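Local coordinates for protein Zn-dependent hydrolase, glyoxylase (Echinicola vietnamensis, PDB 6T5K) that is a zinc-dependent class B metallo-beta-lactamase that probably inactivates beta-lactam antibiotics by hydrolysing them to substituted beta-amino acids, at residues S17-K22 / V35-Y40; D175-G180 / L216-P221. All blocks are in the same frame, centred on the assembly; numbering follows the deposited sequence.

How the contacts relate
From the N terminus, contact 1 closes first: the chain leaves 17-22, runs out and back through the hairpin of strands 22-26 and 30-34, and returns beside its start at 35-40. Contact 2 follows in series, with no nesting or crossing, and closes the longer excursion from strand 177-181 through helix 201-212 to strand 218-221. The first contact belongs to the edge of the eight-stranded sheet, the second to the five-stranded one. Their centres lie about 11 Å apart and they touch directly: Asp175 OD2 is 2.5 Å from Ser36 OG and 2.8 Å from His38 N, both probable hydrogen bonds, while Val35 CG2 packs on Leu218 CD2. The turn of contact 1 thus bridges the two sheets.

Contact 1. Residues S17-K22 / V35-Y40; sequences STFTEK and VSPHTY
Phe19 and Glu21 bring the irregular 17-22 backbone alongside the start of segment 35-40, a turn running into strand 39-48, with the CA atoms of Glu21 and Val35 4.9 Å apart and those of Phe19 and Ser36 5.9 Å apart; the two are joined by an aromatic ring laid on main chain and by a water. Phe19 makes the larger share of it. With CG anti to the backbone N (chi1 179°), its ring is carried to the turn and lies flat on the main chain there: Ser36 CA sits 3.6 Å above the ring plane, over the centre. Ser36 N and Pro37 N lie over that same face, so the ring spans both peptide links around Ser36. At its Pro37 side, Phe19 CD1 comes within 3.7 Å of Pro37 CD, the proline ring lying beside the phenylalanine with the two side chains running opposite ways. Val35 O approaches the ring obliquely from beside CD2.

Glu21 works differently. Stretched out past CG, its side chain brings carboxylate carbon CD to 4.0 Å from Val35 CG1. Water 1 donates to both Glu21 OE2 and Val35 O, at 2.7 Å from each, and so ties the carboxylate to a turn carbonyl. OE2 has a second anchor in Trp226 NE1, which should limit rotation of the group.

The turn has bracing of its own. Thr39 O accepts from both Val35 N and Ser36 N, and Thr39 OG1 is hydrogen-bonded to Ser36 OG, which is also held by Asp175. In the fold, the turn connects strands 30-34 and 39-48, and the N-terminal segment leads into strand 22-26, pairing through Lys22 with Gln34. Phe19 also touches Gln34, so the contact packs the start of the modelled chain against the edge of the eight-stranded sheet, where 22-26 is the outermost strand.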
loop_
_atom_site.group_PDB
_atom_site.type_symbol
_atom_site.label_atom_id
_atom_site.label_comp_id
_atom_site.label_asym_id
_atom_site.label_seq_id
_atom_site.Cartn_x
_atom_site.Cartn_y
_atom_site.Cartn_z
ATOM N N SER A 17 5.117 -20.489 14.785
ATOM C CA SER A 17 4.958 -20.355 13.341
ATOM C C SER A 17 4.987 -18.887 12.917
ATOM O O SER A 17 5.125 -18.575 11.733
ATOM N N THR A 18 4.865 -17.987 13.889
ATOM C CA THR A 18 4.838 -16.562 13.588
ATOM C C THR A 18 6.220 -16.079 13.164
ATOM O O THR A 18 7.243 -16.564 13.656
ATOM C CB THR A 18 4.381 -15.776 14.819
ATOM O OG1 THR A 18 5.371 -15.876 15.851
ATOM C CG2 THR A 18 3.058 -16.313 15.342
ATOM N N PHE A 19 6.246 -15.128 12.230
ATOM C CA PHE A 19 7.488 -14.451 11.883
ATOM C C PHE A 19 7.815 -13.448 12.978
ATOM O O PHE A 19 6.929 -12.741 13.474
ATOM C CB PHE A 19 7.337 -13.719 10.550
ATOM C CG PHE A 19 8.564 -12.963 10.133
ATOM C CD1 PHE A 19 9.595 -13.603 9.479
ATOM C CD2 PHE A 19 8.676 -11.609 10.375
ATOM C CE1 PHE A 19 10.712 -12.907 9.076
ATOM C CE2 PHE A 19 9.790 -10.923 9.988
ATOM C CZ PHE A 19 10.813 -11.568 9.345
ATOM N N THR A 20 9.085 -13.386 13.372
ATOM C CA THR A 20 9.474 -12.421 14.395
ATOM C C THR A 20 9.690 -11.074 13.724
ATOM O O THR A 20 10.708 -10.843 13.073
ATOM C CB THR A 20 10.709 -12.871 15.156
ATOM O OG1 THR A 20 10.465 -14.155 15.739
ATOM C CG2 THR A 20 11.014 -11.870 16.256
ATOM N N GLU A 21 8.716 -10.188 13.875
ATOM C CA GLU A 21 8.817 -8.853 13.307
ATOM C C GLU A 21 10.024 -8.114 13.871
ATOM O O GLU A 21 10.382 -8.264 15.043
ATOM C CB GLU A 21 7.560 -8.062 13.627
ATOM C CG GLU A 21 6.326 -8.726 13.105
ATOM C CD GLU A 21 5.128 -7.827 13.158
ATOM O OE1 GLU A 21 5.257 -6.712 13.717
ATOM O OE2 GLU A 21 4.064 -8.250 12.650
ATOM N N LYS A 22 10.652 -7.303 13.026
ATOM C CA LYS A 22 11.878 -6.614 13.410
ATOM C C LYS A 22 11.847 -5.215 12.818
ATOM O O LYS A 22 11.614 -5.049 11.616
ATOM C CB LYS A 22 13.097 -7.397 12.908
ATOM C CG LYS A 22 14.426 -6.707 13.128
ATOM N N VAL A 35 7.953 -7.584 8.428
ATOM C CA VAL A 35 6.800 -8.327 8.923
ATOM C C VAL A 35 6.702 -9.730 8.353
ATOM O O VAL A 35 5.874 -10.519 8.829
ATOM C CB VAL A 35 5.490 -7.546 8.691
ATOM C CG1 VAL A 35 5.528 -6.269 9.509
ATOM C CG2 VAL A 35 5.282 -7.258 7.211
ATOM N N SER A 36 7.549 -10.081 7.394
ATOM C CA SER A 36 7.629 -11.435 6.856
ATOM C C SER A 36 9.001 -11.564 6.223
ATOM O O SER A 36 9.736 -10.571 6.128
ATOM C CB SER A 36 6.516 -11.705 5.828
ATOM O OG SER A 36 6.756 -11.045 4.604
ATOM N N PRO A 37 9.364 -12.753 5.737
ATOM C CA PRO A 37 10.722 -12.883 5.168
ATOM C C PRO A 37 11.060 -11.859 4.104
ATOM O O PRO A 37 12.211 -11.404 4.044
ATOM C CB PRO A 37 10.754 -14.326 4.642
ATOM C CG PRO A 37 9.848 -15.050 5.588
ATOM C CD PRO A 37 8.708 -14.068 5.872
ATOM N N HIS A 38 10.087 -11.477 3.276
ATOM C CA HIS A 38 10.336 -10.571 2.173
ATOM C C HIS A 38 9.496 -9.305 2.192
ATOM O O HIS A 38 9.567 -8.537 1.233
ATOM C CB HIS A 38 10.092 -11.283 0.837
ATOM C CG HIS A 38 10.932 -12.494 0.656
ATOM N ND1 HIS A 38 10.486 -13.756 0.988
ATOM C CD2 HIS A 38 12.199 -12.644 0.202
ATOM C CE1 HIS A 38 11.445 -14.632 0.754
ATOM N NE2 HIS A 38 12.498 -13.985 0.292
ATOM N N THR A 39 8.668 -9.071 3.202
ATOM C CA THR A 39 7.838 -7.880 3.184
ATOM C C THR A 39 8.005 -7.059 4.449
ATOM O O THR A 39 8.349 -7.567 5.527
ATOM C CB THR A 39 6.326 -8.129 2.904
ATOM O OG1 THR A 39 5.650 -8.583 4.083
ATOM C CG2 THR A 39 6.150 -9.104 1.766
ATOM N N TYR A 40 7.798 -5.764 4.265
ATOM C CA TYR A 40 8.048 -4.745 5.266
ATOM C C TYR A 40 6.904 -3.739 5.209
ATOM O O TYR A 40 6.321 -3.490 4.148
ATOM C CB TYR A 40 9.334 -3.975 4.936
ATOM C CG TYR A 40 10.573 -4.822 4.843
ATOM C CD1 TYR A 40 10.736 -5.752 3.811
ATOM C CD2 TYR A 40 11.563 -4.740 5.813
ATOM C CE1 TYR A 40 11.857 -6.552 3.746
ATOM C CE2 TYR A 40 12.707 -5.509 5.734
ATOM C CZ TYR A 40 12.834 -6.436 4.709
ATOM O OH TYR A 40 13.957 -7.223 4.623
HETATM O O HOH W 1 4.397 -10.399 11.128
#

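Contact 2. Residues D175-G180 / L216-P221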
loop_
_atom_site.group_PDB
_atom_site.type_symbol
_atom_site.label_atom_id
_atom_site.label_comp_id
_atom_site.label_asym_id
_atom_site.label_seq_id
_atom_site.Cartn_x
_atom_site.Cartn_y
_atom_site.Cartn_z
ATOM N N ASP A 175 5.015 -15.042 0.532
ATOM C CA ASP A 175 4.811 -14.950 1.972
ATOM C C ASP A 175 3.324 -14.898 2.325
ATOM O O ASP A 175 2.993 -14.690 3.508
ATOM C CB ASP A 175 5.495 -13.687 2.542
ATOM C CG ASP A 175 7.014 -13.706 2.450
ATOM O OD1 ASP A 175 7.631 -14.689 1.987
ATOM O OD2 ASP A 175 7.602 -12.664 2.848
ATOM N N GLN A 176 2.435 -15.002 1.341
ATOM C CA GLN A 176 0.980 -14.907 1.562
ATOM C C GLN A 176 0.638 -13.602 2.314
ATOM O O GLN A 176 -0.044 -13.577 3.344
ATOM C CB GLN A 176 0.403 -16.161 2.247
ATOM C CG GLN A 176 0.124 -17.287 1.309
ATOM C CD GLN A 176 -1.001 -16.994 0.245
ATOM O OE1 GLN A 176 -1.805 -16.118 0.379
ATOM N NE2 GLN A 176 -1.036 -17.814 -0.793
ATOM N N VAL A 177 1.093 -12.488 1.694
ATOM C CA VAL A 177 0.916 -11.153 2.243
ATOM C C VAL A 177 0.077 -10.321 1.292
ATOM O O VAL A 177 0.334 -10.278 0.086
ATOM C CB VAL A 177 2.279 -10.465 2.444
ATOM C CG1 VAL A 177 2.095 -9.009 2.935
ATOM C CG2 VAL A 177 3.122 -11.230 3.418
ATOM N N LEU A 178 -0.862 -9.588 1.854
ATOM C CA LEU A 178 -1.671 -8.658 1.099
ATOM C C LEU A 178 -1.450 -7.266 1.650
ATOM O O LEU A 178 -1.632 -7.047 2.857
ATOM C CB LEU A 178 -3.168 -8.980 1.262
ATOM C CG LEU A 178 -4.100 -8.120 0.398
ATOM C CD1 LEU A 178 -4.283 -8.754 -0.962
ATOM C CD2 LEU A 178 -5.454 -7.895 1.052
ATOM N N PHE A 179 -1.117 -6.326 0.758
ATOM C CA PHE A 179 -1.208 -4.907 1.075
ATOM C C PHE A 179 -2.599 -4.450 0.635
ATOM O O PHE A 179 -2.873 -4.314 -0.569
ATOM C CB PHE A 179 -0.125 -4.057 0.423
ATOM C CG PHE A 179 -0.242 -2.621 0.811
ATOM C CD1 PHE A 179 0.009 -2.227 2.110
ATOM C CD2 PHE A 179 -0.656 -1.673 -0.107
ATOM C CE1 PHE A 179 -0.150 -0.907 2.486
ATOM C CE2 PHE A 179 -0.828 -0.358 0.258
ATOM C CZ PHE A 179 -0.550 0.038 1.556
ATOM N N GLY A 180 -3.490 -4.238 1.614
ATOM C CA GLY A 180 -4.855 -3.844 1.316
ATOM C C GLY A 180 -5.025 -2.368 1.062
ATOM O O GLY A 180 -6.014 -1.969 0.453
ATOM N N LEU A 216 -4.205 -16.213 2.751
ATOM C CA LEU A 216 -3.403 -15.121 3.278
ATOM C C LEU A 216 -3.020 -15.370 4.730
ATOM O O LEU A 216 -3.844 -15.781 5.558
ATOM C CB LEU A 216 -4.155 -13.807 3.184
ATOM C CG LEU A 216 -4.212 -13.244 1.775
ATOM C CD1 LEU A 216 -5.224 -12.110 1.741
ATOM C CD2 LEU A 216 -2.848 -12.765 1.332
ATOM N N ARG A 217 -1.786 -14.988 5.058
ATOM C CA ARG A 217 -1.293 -15.023 6.422
ATOM C C ARG A 217 -1.151 -13.657 7.042
ATOM O O ARG A 217 -1.230 -13.542 8.265
ATOM C CB ARG A 217 0.064 -15.731 6.485
ATOM C CG ARG A 217 -0.053 -17.147 6.020
ATOM C CD ARG A 217 1.043 -18.030 6.523
ATOM N NE ARG A 217 2.281 -17.791 5.807
ATOM C CZ ARG A 217 2.602 -18.333 4.632
ATOM N NH1 ARG A 217 1.758 -19.135 4.009
ATOM N NH2 ARG A 217 3.782 -18.069 4.080
ATOM N N LEU A 218 -0.925 -12.632 6.227
ATOM C CA LEU A 218 -0.689 -11.290 6.731
ATOM C C LEU A 218 -1.413 -10.309 5.828
ATOM O O LEU A 218 -1.281 -10.383 4.601
ATOM C CB LEU A 218 0.815 -10.952 6.774
ATOM C CG LEU A 218 1.234 -9.562 7.294
ATOM C CD1 LEU A 218 1.013 -9.432 8.773
ATOM C CD2 LEU A 218 2.688 -9.362 6.934
ATOM N N VAL A 219 -2.170 -9.399 6.447
ATOM C CA VAL A 219 -2.911 -8.356 5.747
ATOM C C VAL A 219 -2.499 -7.022 6.353
ATOM O O VAL A 219 -2.605 -6.833 7.573
ATOM C CB VAL A 219 -4.432 -8.575 5.886
ATOM C CG1 VAL A 219 -5.224 -7.437 5.255
ATOM C CG2 VAL A 219 -4.828 -9.891 5.244
ATOM N N ILE A 220 -2.067 -6.097 5.496
ATOM C CA ILE A 220 -1.569 -4.781 5.896
ATOM C C ILE A 220 -2.606 -3.746 5.466
ATOM O O ILE A 220 -2.848 -3.585 4.258
ATOM C CB ILE A 220 -0.212 -4.455 5.265
ATOM C CG1 ILE A 220 0.848 -5.495 5.604
ATOM C CG2 ILE A 220 0.212 -3.020 5.647
ATOM C CD1 ILE A 220 1.989 -5.463 4.607
ATOM N N PRO A 221 -3.264 -3.067 6.398
ATOM C CA PRO A 221 -4.243 -2.033 6.046
ATOM C C PRO A 221 -3.522 -0.728 5.764
ATOM O O PRO A 221 -2.345 -0.573 6.051
ATOM C CB PRO A 221 -5.065 -1.900 7.339
ATOM C CG PRO A 221 -4.020 -2.144 8.421
ATOM C CD PRO A 221 -3.088 -3.183 7.865
#
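Val177, Leu178 and Phe179 pair in parallel register with Leu218, Val219 and Ile220, the strand axes 4.7 Å apart and 16° from parallel. The hydrogen bonds alternate as parallel strands require: Leu178 N donates to Leu218 O at 2.9 Å, Leu178 O accepts from Ile220 N, and Ile220 O from Gly180 N. At the entrance, Gln176 O takes two donors in its carbonyl plane, Arg217 N at 2.8 Å and Leu218 N at 3.2 Å. There Gln176, with positive phi, and Val177 form a G1 beta bulge against the neighbouring strand 169-172.

The apolar contacts divide by face. On one, Val177 and Leu218 run alongside each other, Val177 CG1 meets Ile220 CD1 at 3.9 Å, and the Phe179 ring presents its edge to Ile220, with CD1 3.6 Å from CG2. Met59 of strand 54-63 packs on Val177, Phe179 and Ile220. On the other face, Leu178 CB rests 3.8 Å from Leu216 CD1, and Leu232 of helix 230-239 touches both leucines.

At the polar end the contact is one of van der Waals overlap; the charged atoms of Asp175 and Arg217 do not meet. A kink in the Arg217 chain at chi3 (-76°) turns one guanidinium face over Asp175 O and Gln176 CB, the latter 3.7 Å above the plane and off its centre. The Gln176 amide is turned 62° from that plane.

Strand 177-181, helix 201-212 and strand 218-221 form a beta-alpha-beta unit of the metallo-beta-lactamase fold, whose strand ends lead to the zinc ligands Cys182 and His223.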